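Local structure of N-acetyltransferase (Staphylococcus aureus subsp. aureus, 4M85) at residues A17-M22 and N67-C72; D50-Y53 and Q58-L61; T52-Y57 and V106-D111; E117-F122 and G129-L134. The protein probably transfers an acetyl group from acetyl-CoA to an amine of an unidentified acceptor, through a GNAT fold. One frame throughout, in Å; residues are numbered along the deposited sequence.

The contacts lie on and around the central sheet of the GNAT fold. Interactions 1 and 4, with centres about 10 Å apart, share the pairing of strands 68-77 and 114-121, where Cys72 N lies 2.9 Å from Ala120 O; helix 13-26 meets this pair in the first and helix 130-140 in the second. Interactions 2 and 3, their centres also about 10 Å apart, share Thr52 and Tyr53 in the loop leading to strand 60-65. Interaction 3, loop to loop, lies about 17 Å from interaction 4, centre to centre, yet Arg54 CB comes within 3.3 Å of Glu117 OE1. Interaction 4 takes in the end of a sequence resembling the acetyl-CoA signature of GNAT relatives.

Interaction 1. Residues A17-M22 and N67-C72; sequences AKLVYM and NKVAGC
Leu19 carries this contact almost alone, pushing one methyl branch from helix 13-26 onto strand 68-77. Its CD1 reaches three residues of the strand: it lies 3.8 Å from Cys72 SG, 3.9 Å from Gly71 CA and, more loosely, 4.3 Å from Val69 CG1. The leucine CG sits beside its own backbone N (chi1 -77°), which sends the branched end out from the helix to the strand. From the strand, Cys72 brings its sulfur to the same methyl; with chi1 at 73°, SG stands between the backbone N and the carbonyl carbon.

A classic beta bulge accounts for the way the strand receives this methyl. Ala70 and Gly71 both face Tyr63 of strand 60-65, so the usual up-and-down order is interrupted: Val69 and Cys72 point toward the helix, whereas the CB of Ala70, between them, points away. At Gly71 the leucine meets bare main chain, with no side chain intervening.

The close packing gives way to solvent at Lys18. Lys18 and Lys68 are both exposed, and their NZ atoms stay 6.8 Å apart, like charges at the solvent side of an otherwise buried, apolar contact. A helix of the GNAT domain is thus packed on its central sheet, the two segments running at 47° to each other with their axes 9.1 Å apart at closest approach.

Phe122, just beyond strand 114-121, also packs on Leu19, while Cys72 touches Ile60 and Val62 of strand 60-65. On the other flank of helix 13-26, Ala17 and Tyr21 pack against helix 37-49.

Interaction 2. Residues D50-Y53 and Q58-L61; sequences DATY and QHIL
The imidazole of His59 is approached obliquely by two groups of the 50-53 segment, the methyl of Thr52 and the carbonyl oxygen of Tyr53, while the rings of Tyr84 and Tyr76 also meet it, their planes steeply inclined to its own. The Tyr53 ring has an edge-to-face partner in Trp88. Thr52 CG2 is 3.8 Å from His59 NE2 and equally close to CE1, so the methyl lies obliquely at the outer, CE1-NE2 end of the imidazole; the two side chains cross at about a right angle. Thr52 CG2 lies anti to its backbone N (chi1 -49° for OG1), which puts the methyl, not the hydroxyl, against the histidine. Tyr53 O is 3.5 Å from His59 ND1, but the clear partner of that nitrogen is Arg54 O, to which it is hydrogen-bonded. This bond helps to set the rotation of the ring. Thr52 is the centre of an inverse gamma turn, closed by a weak bond from Tyr53 N to Ala51 O.

The contact joins the loop after helix 37-49 to the short 3-10 segment that leads into strand 60-65. From there Ile60 packs on Ile16 of helix 13-26, and Leu61 pairs with Ile73 of strand 68-77.

Interaction 3. Residues T52-Y57 and V106-D111; sequences TYRTFY and VKEAKD
A type I beta turn, Tyr53 to Phe56, presents Arg54 to Val106 and Glu108 in the loop that precedes strand 114-121. The turn is closed by Phe56 N bonding to Tyr53 O at 2.9 Å. Arg54 CB lies over one face of the Tyr53 ring, toward its rim, and from there the side chain runs extended from CG to NE, long enough to carry the guanidinium across to the other loop. Its NH2 approaches Val106 O at 3.2 Å, with the oxygen at the guanidinium edge; the bond is weak, bent to 131° at the hydrogen. Glu108 OE2 stands 4.0 Å from Arg54 NH1, but well out of the guanidinium plane; any attraction is probably one of charge alone, since no N-H points at the oxygen. The two planar groups are 30° apart.

One loop leads into strand 60-65 and the other into strand 114-121, which lie either side of strand 68-77 in the GNAT sheet. Glu81 of helix 81-86 links the two loops, forming a salt bridge with Arg54 NH1 and accepting the backbone N-H groups of Glu108 and Ala109, while Glu85 holds Arg54 NE. Glu108 OE1 is bonded to the hydroxyl of Tyr115. Within the second loop, Lys107 NZ bridges back to Asp111 OD1 at 2.9 Å, meeting it from above the carboxylate plane, and to Ala109 O at 3.1 Å.

Interaction 4. Residues E117-F122 and G129-L134; sequences ETIATF and GIATKL
Ile119 and Thr121, two residues apart on strand 114-121, point their side chains at Ala131 and Ile130 in the first turn of helix 130-140. Strand, helix and the following strand 147-152 form a beta-alpha-beta unit, and the link and first helical residues carry the R-x-x-G-x-A sequence, Arg126 to Ala131, which matches the acetyl-CoA signature of the GNAT family. In relatives, the main-chain amides here bind the pyrophosphate of the cofactor, and this segment is consistent with that role. Glu117 and Thr118, earlier in the strand, form a classic beta bulge against Ile74.

The strand and helix segments run at 141° to each other, their axes 8.4 Å apart at closest approach. This close spacing suits the small Ala131: its CB meets Ile119 CG2 at 3.5 Å, the tight point of the contact. CG2 is the branch of Ile119 that lies anti to the backbone N (chi1 -56° for CG1), placing it over the alanine. Thr121 and Ile130 meet at a slant, and both branches of the threonine fall against Ile130 CG2, OG1 at 3.9 Å and CG2 at 4.1 Å.

Gly129, at the N-cap, has a positive phi of 69° and accepts Lys133 N through its carbonyl. Thr121 O is held by Arg126 NH2. A water spans the two segments, 3.2 Å from Thr121 OG1 and accepting a weak hydrogen bond from Ala131 N at 3.4 Å.

Interaction 1. Residues A17-M22 and N67-C72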
loop_
_atom_site.group_PDB
_atom_site.type_symbol
_atom_site.label_atom_id
_atom_site.label_comp_id
_atom_site.label_asym_id
_atom_site.label_seq_id
_atom_site.Cartn_x
_atom_site.Cartn_y
_atom_site.Cartn_z
ATOM N N ALA A 17 -1.806 -6.075 -7.729
ATOM C CA ALA A 17 -0.385 -6.279 -8.011
ATOM C C ALA A 17 0.184 -5.212 -8.955
ATOM O O ALA A 17 1.276 -4.716 -8.765
ATOM C CB ALA A 17 -0.174 -7.676 -8.593
ATOM N N LYS A 18 -0.577 -4.817 -9.962
ATOM C CA LYS A 18 -0.091 -3.796 -10.890
ATOM C C LYS A 18 0.086 -2.473 -10.164
ATOM O O LYS A 18 1.104 -1.793 -10.337
ATOM C CB LYS A 18 -1.049 -3.668 -12.070
ATOM C CG LYS A 18 -1.103 -4.914 -12.932
ATOM C CD LYS A 18 -2.040 -4.687 -14.114
ATOM C CE LYS A 18 -2.473 -5.992 -14.759
ATOM N NZ LYS A 18 -3.444 -5.714 -15.861
ATOM N N LEU A 19 -0.880 -2.141 -9.309
ATOM C CA LEU A 19 -0.820 -0.910 -8.517
ATOM C C LEU A 19 0.402 -0.887 -7.594
ATOM O O LEU A 19 1.139 0.101 -7.571
ATOM C CB LEU A 19 -2.108 -0.729 -7.704
ATOM C CG LEU A 19 -3.352 -0.233 -8.458
ATOM C CD1 LEU A 19 -4.636 -0.468 -7.663
ATOM C CD2 LEU A 19 -3.242 1.252 -8.843
ATOM N N VAL A 20 0.604 -1.976 -6.836
ATOM C CA VAL A 20 1.737 -2.092 -5.909
ATOM C C VAL A 20 3.033 -2.076 -6.715
ATOM O O VAL A 20 3.968 -1.398 -6.366
ATOM C CB VAL A 20 1.647 -3.394 -5.049
ATOM C CG1 VAL A 20 2.939 -3.657 -4.265
ATOM C CG2 VAL A 20 0.457 -3.322 -4.095
ATOM N N TYR A 21 3.073 -2.821 -7.805
ATOM C CA TYR A 21 4.248 -2.826 -8.663
ATOM C C TYR A 21 4.651 -1.398 -9.063
ATOM O O TYR A 21 5.835 -1.033 -9.023
ATOM C CB TYR A 21 4.008 -3.675 -9.922
ATOM C CG TYR A 21 5.247 -3.789 -10.754
ATOM C CD1 TYR A 21 5.485 -2.938 -11.842
ATOM C CD2 TYR A 21 6.208 -4.728 -10.430
ATOM C CE1 TYR A 21 6.665 -3.034 -12.580
ATOM C CE2 TYR A 21 7.384 -4.830 -11.145
ATOM C CZ TYR A 21 7.613 -3.990 -12.216
ATOM O OH TYR A 21 8.808 -4.153 -12.896
ATOM N N MET A 22 3.673 -0.595 -9.475
ATOM C CA MET A 22 3.956 0.792 -9.896
ATOM C C MET A 22 4.556 1.597 -8.757
ATOM O O MET A 22 5.507 2.359 -8.948
ATOM C CB MET A 22 2.690 1.481 -10.405
ATOM C CG MET A 22 2.428 1.279 -11.892
ATOM S SD MET A 22 0.698 1.548 -12.287
ATOM C CE MET A 22 0.271 2.990 -11.270
ATOM N N ASN A 67 -17.074 -2.629 -12.833
ATOM C CA ASN A 67 -16.597 -3.988 -12.582
ATOM C C ASN A 67 -15.071 -4.168 -12.575
ATOM O O ASN A 67 -14.594 -5.286 -12.599
ATOM C CB ASN A 67 -17.246 -4.969 -13.571
ATOM C CG ASN A 67 -18.748 -4.783 -13.662
ATOM O OD1 ASN A 67 -19.448 -4.875 -12.656
ATOM N ND2 ASN A 67 -19.250 -4.502 -14.863
ATOM N N LYS A 68 -14.325 -3.068 -12.529
ATOM C CA LYS A 68 -12.860 -3.093 -12.542
ATOM C C LYS A 68 -12.299 -2.370 -11.316
ATOM O O LYS A 68 -12.868 -1.349 -10.903
ATOM C CB LYS A 68 -12.354 -2.396 -13.802
ATOM C CG LYS A 68 -12.338 -3.286 -15.037
ATOM C CD LYS A 68 -11.198 -2.891 -15.985
ATOM C CE LYS A 68 -10.896 -3.982 -17.013
ATOM N NZ LYS A 68 -9.664 -3.676 -17.797
ATOM N N VAL A 69 -11.188 -2.873 -10.759
ATOM C CA VAL A 69 -10.472 -2.192 -9.661
ATOM C C VAL A 69 -9.792 -0.942 -10.192
ATOM O O VAL A 69 -8.862 -1.031 -11.005
ATOM C CB VAL A 69 -9.412 -3.119 -9.000
ATOM C CG1 VAL A 69 -8.534 -2.368 -7.990
ATOM C CG2 VAL A 69 -10.108 -4.290 -8.326
ATOM N N ALA A 70 -10.279 0.219 -9.759
ATOM C CA ALA A 70 -9.757 1.535 -10.181
ATOM C C ALA A 70 -8.611 1.990 -9.291
ATOM O O ALA A 70 -7.726 2.742 -9.703
ATOM C CB ALA A 70 -10.878 2.566 -10.112
ATOM N N GLY A 71 -8.657 1.556 -8.044
ATOM C CA GLY A 71 -7.681 1.973 -7.056
ATOM C C GLY A 71 -7.793 1.152 -5.800
ATOM O O GLY A 71 -8.756 0.406 -5.623
ATOM N N CYS A 72 -6.831 1.334 -4.902
ATOM C CA CYS A 72 -6.854 0.632 -3.622
ATOM C C CYS A 72 -6.110 1.354 -2.536
ATOM O O CYS A 72 -5.295 2.233 -2.810
ATOM C CB CYS A 72 -6.313 -0.778 -3.735
ATOM S SG CYS A 72 -4.534 -0.865 -3.931
#

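Interaction 2. Residues D50-Y53 and Q58-L61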
loop_
_atom_site.group_PDB
_atom_site.type_symbol
_atom_site.label_atom_id
_atom_site.label_comp_id
_atom_site.label_asym_id
_atom_site.label_seq_id
_atom_site.Cartn_x
_atom_site.Cartn_y
_atom_site.Cartn_z
ATOM N N ASP A 50 -1.767 -15.874 -0.397
ATOM C CA ASP A 50 -1.166 -17.125 0.070
ATOM C C ASP A 50 -0.585 -17.067 1.483
ATOM O O ASP A 50 -0.291 -18.108 2.087
ATOM C CB ASP A 50 -0.104 -17.598 -0.951
ATOM C CG ASP A 50 -0.732 -18.003 -2.277
ATOM O OD1 ASP A 50 -1.943 -18.301 -2.272
ATOM O OD2 ASP A 50 -0.051 -18.040 -3.320
ATOM N N ALA A 51 -0.436 -15.858 2.012
ATOM C CA ALA A 51 0.069 -15.643 3.352
ATOM C C ALA A 51 -0.305 -14.213 3.712
ATOM O O ALA A 51 -0.639 -13.431 2.830
ATOM C CB ALA A 51 1.577 -15.824 3.384
ATOM N N THR A 52 -0.199 -13.854 4.978
ATOM C CA THR A 52 -0.586 -12.518 5.414
ATOM C C THR A 52 0.582 -11.555 5.384
ATOM O O THR A 52 1.132 -11.166 6.429
ATOM C CB THR A 52 -1.286 -12.557 6.782
ATOM O OG1 THR A 52 -2.287 -13.565 6.728
ATOM C CG2 THR A 52 -1.983 -11.232 7.099
ATOM N N TYR A 53 0.941 -11.194 4.151
ATOM C CA TYR A 53 1.954 -10.220 3.849
ATOM C C TYR A 53 1.309 -8.836 4.063
ATOM O O TYR A 53 0.101 -8.739 4.286
ATOM C CB TYR A 53 2.497 -10.422 2.402
ATOM C CG TYR A 53 3.585 -9.453 2.087
ATOM C CD1 TYR A 53 4.728 -9.428 2.839
ATOM C CD2 TYR A 53 3.448 -8.518 1.070
ATOM C CE1 TYR A 53 5.717 -8.503 2.602
ATOM C CE2 TYR A 53 4.441 -7.593 0.808
ATOM C CZ TYR A 53 5.577 -7.582 1.589
ATOM O OH TYR A 53 6.581 -6.653 1.394
ATOM N N GLN A 58 -6.934 -8.908 2.950
ATOM C CA GLN A 58 -7.634 -8.544 4.168
ATOM C C GLN A 58 -7.175 -7.188 4.684
ATOM O O GLN A 58 -7.750 -6.697 5.621
ATOM C CB GLN A 58 -7.380 -9.563 5.291
ATOM C CG GLN A 58 -7.959 -10.932 5.034
ATOM C CD GLN A 58 -7.820 -11.842 6.245
ATOM O OE1 GLN A 58 -6.754 -11.925 6.859
ATOM N NE2 GLN A 58 -8.901 -12.543 6.584
ATOM N N HIS A 59 -6.120 -6.608 4.108
ATOM C CA HIS A 59 -5.656 -5.306 4.532
ATOM C C HIS A 59 -6.067 -4.237 3.531
ATOM O O HIS A 59 -5.621 -3.099 3.651
ATOM C CB HIS A 59 -4.122 -5.272 4.654
ATOM C CG HIS A 59 -3.572 -6.217 5.671
ATOM N ND1 HIS A 59 -2.245 -6.583 5.703
ATOM C CD2 HIS A 59 -4.183 -6.905 6.663
ATOM C CE1 HIS A 59 -2.055 -7.415 6.707
ATOM N NE2 HIS A 59 -3.215 -7.645 7.290
ATOM N N ILE A 60 -6.887 -4.602 2.535
ATOM C CA ILE A 60 -7.100 -3.743 1.375
ATOM C C ILE A 60 -8.576 -3.447 1.142
ATOM O O ILE A 60 -9.407 -4.360 1.156
ATOM C CB ILE A 60 -6.472 -4.361 0.104
ATOM C CG1 ILE A 60 -4.961 -4.602 0.332
ATOM C CG2 ILE A 60 -6.742 -3.460 -1.118
ATOM C CD1 ILE A 60 -4.205 -5.226 -0.830
ATOM N N LEU A 61 -8.879 -2.150 0.940
ATOM C CA LEU A 61 -10.145 -1.706 0.347
ATOM C C LEU A 61 -9.898 -1.274 -1.098
ATOM O O LEU A 61 -8.893 -0.636 -1.405
ATOM C CB LEU A 61 -10.793 -0.535 1.105
ATOM C CG LEU A 61 -11.047 -0.690 2.598
ATOM C CD1 LEU A 61 -11.643 0.608 3.085
ATOM C CD2 LEU A 61 -11.999 -1.840 2.904
#

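Interaction 3. Residues T52-Y57 and V106-D111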
loop_
_atom_site.group_PDB
_atom_site.type_symbol
_atom_site.label_atom_id
_atom_site.label_comp_id
_atom_site.label_asym_id
_atom_site.label_seq_id
_atom_site.Cartn_x
_atom_site.Cartn_y
_atom_site.Cartn_z
ATOM N N THR A 52 -0.199 -13.854 4.978
ATOM C CA THR A 52 -0.586 -12.518 5.414
ATOM C C THR A 52 0.582 -11.555 5.384
ATOM O O THR A 52 1.132 -11.166 6.429
ATOM C CB THR A 52 -1.286 -12.557 6.782
ATOM O OG1 THR A 52 -2.287 -13.565 6.728
ATOM C CG2 THR A 52 -1.983 -11.232 7.099
ATOM N N TYR A 53 0.941 -11.194 4.151
ATOM C CA TYR A 53 1.954 -10.220 3.849
ATOM C C TYR A 53 1.309 -8.836 4.063
ATOM O O TYR A 53 0.101 -8.739 4.286
ATOM C CB TYR A 53 2.497 -10.422 2.402
ATOM C CG TYR A 53 3.585 -9.453 2.087
ATOM C CD1 TYR A 53 4.728 -9.428 2.839
ATOM C CD2 TYR A 53 3.448 -8.518 1.070
ATOM C CE1 TYR A 53 5.717 -8.503 2.602
ATOM C CE2 TYR A 53 4.441 -7.593 0.808
ATOM C CZ TYR A 53 5.577 -7.582 1.589
ATOM O OH TYR A 53 6.581 -6.653 1.394
ATOM N N ARG A 54 2.122 -7.792 4.077
ATOM C CA ARG A 54 1.630 -6.396 4.081
ATOM C C ARG A 54 0.417 -6.197 3.161
ATOM O O ARG A 54 -0.629 -5.621 3.558
ATOM C CB ARG A 54 2.745 -5.475 3.600
ATOM C CG ARG A 54 3.842 -5.170 4.609
ATOM C CD ARG A 54 4.977 -4.475 3.895
ATOM N NE ARG A 54 6.195 -4.346 4.694
ATOM C CZ ARG A 54 6.506 -3.307 5.471
ATOM N NH1 ARG A 54 5.690 -2.261 5.597
ATOM N NH2 ARG A 54 7.668 -3.300 6.107
ATOM N N THR A 55 0.560 -6.688 1.929
ATOM C CA THR A 55 -0.484 -6.550 0.905
ATOM C C THR A 55 -1.570 -7.639 0.925
ATOM O O THR A 55 -2.262 -7.821 -0.071
ATOM C CB THR A 55 0.153 -6.451 -0.499
ATOM O OG1 THR A 55 0.965 -7.584 -0.729
ATOM C CG2 THR A 55 1.034 -5.242 -0.604
ATOM N N PHE A 56 -1.753 -8.350 2.042
ATOM C CA PHE A 56 -2.879 -9.289 2.125
ATOM C C PHE A 56 -4.169 -8.595 1.727
ATOM O O PHE A 56 -4.365 -7.437 2.064
ATOM C CB PHE A 56 -3.071 -9.886 3.525
ATOM C CG PHE A 56 -3.696 -11.260 3.524
ATOM C CD1 PHE A 56 -4.631 -11.636 4.496
ATOM C CD2 PHE A 56 -3.295 -12.235 2.584
ATOM C CE1 PHE A 56 -5.170 -12.939 4.508
ATOM C CE2 PHE A 56 -3.835 -13.503 2.584
ATOM C CZ PHE A 56 -4.778 -13.869 3.547
ATOM N N TYR A 57 -5.047 -9.309 1.032
ATOM C CA TYR A 57 -6.335 -8.741 0.597
ATOM C C TYR A 57 -7.193 -8.318 1.776
ATOM O O TYR A 57 -8.061 -7.448 1.631
ATOM C CB TYR A 57 -7.116 -9.698 -0.342
ATOM C CG TYR A 57 -7.748 -10.886 0.337
ATOM C CD1 TYR A 57 -7.051 -12.069 0.482
ATOM C CD2 TYR A 57 -9.050 -10.827 0.823
ATOM C CE1 TYR A 57 -7.612 -13.159 1.102
ATOM C CE2 TYR A 57 -9.624 -11.910 1.462
ATOM C CZ TYR A 57 -8.899 -13.075 1.600
ATOM O OH TYR A 57 -9.437 -14.162 2.236
ATOM N N VAL A 106 12.465 -2.374 6.047
ATOM C CA VAL A 106 12.436 -1.223 6.935
ATOM C C VAL A 106 11.059 -1.100 7.596
ATOM O O VAL A 106 10.014 -1.310 6.946
ATOM C CB VAL A 106 12.829 0.078 6.200
ATOM C CG1 VAL A 106 12.845 1.277 7.161
ATOM C CG2 VAL A 106 14.208 -0.067 5.548
ATOM N N LYS A 107 11.081 -0.782 8.889
ATOM C CA LYS A 107 9.898 -0.518 9.683
ATOM C C LYS A 107 9.451 0.905 9.350
ATOM O O LYS A 107 10.093 1.871 9.758
ATOM C CB LYS A 107 10.226 -0.649 11.189
ATOM C CG LYS A 107 9.018 -0.767 12.114
ATOM C CD LYS A 107 9.458 -0.984 13.563
ATOM C CE LYS A 107 8.280 -1.170 14.516
ATOM N NZ LYS A 107 7.698 0.121 14.972
ATOM N N GLU A 108 8.353 1.027 8.604
ATOM C CA GLU A 108 7.857 2.331 8.142
ATOM C C GLU A 108 6.954 3.028 9.171
ATOM O O GLU A 108 6.790 4.231 9.108
ATOM C CB GLU A 108 7.113 2.188 6.784
ATOM C CG GLU A 108 7.905 1.498 5.665
ATOM C CD GLU A 108 7.143 1.386 4.340
ATOM O OE1 GLU A 108 6.105 2.067 4.169
ATOM O OE2 GLU A 108 7.563 0.608 3.455
ATOM N N ALA A 109 6.390 2.271 10.116
ATOM C CA ALA A 109 5.369 2.774 11.030
ATOM C C ALA A 109 5.749 2.618 12.495
ATOM O O ALA A 109 6.840 2.179 12.818
ATOM C CB ALA A 109 4.055 2.080 10.758
ATOM N N LYS A 110 4.837 2.980 13.383
ATOM C CA LYS A 110 5.099 2.919 14.808
ATOM C C LYS A 110 4.062 2.015 15.454
ATOM O O LYS A 110 2.975 1.811 14.909
ATOM C CB LYS A 110 5.060 4.321 15.406
ATOM C CG LYS A 110 6.282 5.160 15.085
ATOM C CD LYS A 110 6.144 6.546 15.678
ATOM C CE LYS A 110 7.105 7.541 15.042
ATOM N NZ LYS A 110 6.774 8.946 15.434
ATOM N N ASP A 111 4.402 1.470 16.613
ATOM C CA ASP A 111 3.618 0.402 17.204
ATOM C C ASP A 111 2.239 0.830 17.671
ATOM O O ASP A 111 1.346 -0.013 17.773
ATOM C CB ASP A 111 4.385 -0.227 18.370
ATOM C CG ASP A 111 5.740 -0.789 17.950
ATOM O OD1 ASP A 111 5.885 -1.253 16.801
ATOM O OD2 ASP A 111 6.665 -0.763 18.773
#

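Interaction 4. Residues E117-F122 and G129-L134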
loop_
_atom_site.group_PDB
_atom_site.type_symbol
_atom_site.label_atom_id
_atom_site.label_comp_id
_atom_site.label_asym_id
_atom_site.label_seq_id
_atom_site.Cartn_x
_atom_site.Cartn_y
_atom_site.Cartn_z
ATOM N N GLU A 117 -0.149 2.115 4.379
ATOM C CA GLU A 117 1.074 1.967 3.629
ATOM C C GLU A 117 0.963 2.556 2.212
ATOM O O GLU A 117 1.912 3.155 1.720
ATOM C CB GLU A 117 1.431 0.471 3.534
ATOM C CG GLU A 117 2.727 0.177 2.788
ATOM C CD GLU A 117 2.830 -1.275 2.300
ATOM O OE1 GLU A 117 2.437 -2.208 3.020
ATOM O OE2 GLU A 117 3.322 -1.483 1.183
ATOM N N THR A 118 -0.178 2.343 1.564
ATOM C CA THR A 118 -0.323 2.576 0.129
ATOM C C THR A 118 -1.716 3.135 -0.205
ATOM O O THR A 118 -2.718 2.618 0.287
ATOM C CB THR A 118 -0.157 1.246 -0.677
ATOM O OG1 THR A 118 1.122 0.659 -0.431
ATOM C CG2 THR A 118 -0.275 1.499 -2.133
ATOM N N ILE A 119 -1.757 4.201 -1.009
ATOM C CA ILE A 119 -2.990 4.677 -1.642
ATOM C C ILE A 119 -2.685 4.860 -3.101
ATOM O O ILE A 119 -1.886 5.720 -3.433
ATOM C CB ILE A 119 -3.481 6.038 -1.110
ATOM C CG1 ILE A 119 -3.679 5.990 0.386
ATOM C CG2 ILE A 119 -4.790 6.394 -1.791
ATOM C CD1 ILE A 119 -3.978 7.337 1.018
ATOM N N ALA A 120 -3.302 4.053 -3.969
ATOM C CA ALA A 120 -2.891 4.000 -5.370
ATOM C C ALA A 120 -4.083 4.009 -6.319
ATOM O O ALA A 120 -5.113 3.392 -6.054
ATOM C CB ALA A 120 -2.006 2.773 -5.615
ATOM N N THR A 121 -3.942 4.716 -7.436
ATOM C CA THR A 121 -5.026 4.796 -8.428
ATOM C C THR A 121 -4.434 4.538 -9.809
ATOM O O THR A 121 -3.368 5.044 -10.120
ATOM C CB THR A 121 -5.732 6.186 -8.402
ATOM O OG1 THR A 121 -6.110 6.518 -7.070
ATOM C CG2 THR A 121 -7.008 6.190 -9.225
ATOM N N PHE A 122 -5.124 3.752 -10.635
ATOM C CA PHE A 122 -4.736 3.622 -12.042
ATOM C C PHE A 122 -4.868 4.967 -12.782
ATOM O O PHE A 122 -5.817 5.735 -12.565
ATOM C CB PHE A 122 -5.564 2.557 -12.757
ATOM C CG PHE A 122 -5.194 1.147 -12.394
ATOM C CD1 PHE A 122 -3.942 0.639 -12.730
ATOM C CD2 PHE A 122 -6.096 0.337 -11.709
ATOM C CE1 PHE A 122 -3.600 -0.661 -12.406
ATOM C CE2 PHE A 122 -5.758 -0.963 -11.368
ATOM C CZ PHE A 122 -4.514 -1.463 -11.723
ATOM N N GLY A 129 -11.243 11.805 -7.509
ATOM C CA GLY A 129 -11.292 11.767 -6.049
ATOM C C GLY A 129 -11.232 10.371 -5.423
ATOM O O GLY A 129 -11.604 10.193 -4.260
ATOM N N ILE A 130 -10.744 9.394 -6.173
ATOM C CA ILE A 130 -10.739 8.011 -5.720
ATOM C C ILE A 130 -9.878 7.818 -4.475
ATOM O O ILE A 130 -10.311 7.136 -3.554
ATOM C CB ILE A 130 -10.342 7.028 -6.868
ATOM C CG1 ILE A 130 -11.542 6.790 -7.771
ATOM C CG2 ILE A 130 -9.876 5.703 -6.312
ATOM C CD1 ILE A 130 -11.190 6.328 -9.157
ATOM N N ALA A 131 -8.693 8.423 -4.434
ATOM C CA ALA A 131 -7.798 8.309 -3.267
ATOM C C ALA A 131 -8.388 8.959 -2.012
ATOM O O ALA A 131 -8.285 8.424 -0.899
ATOM C CB ALA A 131 -6.438 8.924 -3.579
ATOM N N THR A 132 -8.989 10.135 -2.203
ATOM C CA THR A 132 -9.662 10.848 -1.147
ATOM C C THR A 132 -10.820 10.039 -0.614
ATOM O O THR A 132 -10.998 9.946 0.603
ATOM C CB THR A 132 -10.189 12.216 -1.642
ATOM O OG1 THR A 132 -9.071 13.004 -2.093
ATOM C CG2 THR A 132 -10.912 12.944 -0.551
ATOM N N LYS A 133 -11.607 9.468 -1.515
ATOM C CA LYS A 133 -12.756 8.663 -1.123
ATOM C C LYS A 133 -12.328 7.403 -0.368
ATOM O O LYS A 133 -12.981 6.987 0.599
ATOM C CB LYS A 133 -13.582 8.265 -2.347
ATOM C CG LYS A 133 -14.399 9.401 -2.972
ATOM C CD LYS A 133 -15.178 8.882 -4.185
ATOM C CE LYS A 133 -15.445 9.951 -5.236
ATOM N NZ LYS A 133 -16.129 11.135 -4.645
ATOM N N LEU A 134 -11.257 6.770 -0.825
ATOM C CA LEU A 134 -10.786 5.543 -0.170
ATOM C C LEU A 134 -10.245 5.859 1.205
ATOM O O LEU A 134 -10.509 5.150 2.171
ATOM C CB LEU A 134 -9.707 4.847 -1.001
ATOM C CG LEU A 134 -10.193 4.009 -2.161
ATOM C CD1 LEU A 134 -8.997 3.599 -2.977
ATOM C CD2 LEU A 134 -10.955 2.797 -1.649
HETATM O O HOH W 1 -7.018 9.632 -7.116
#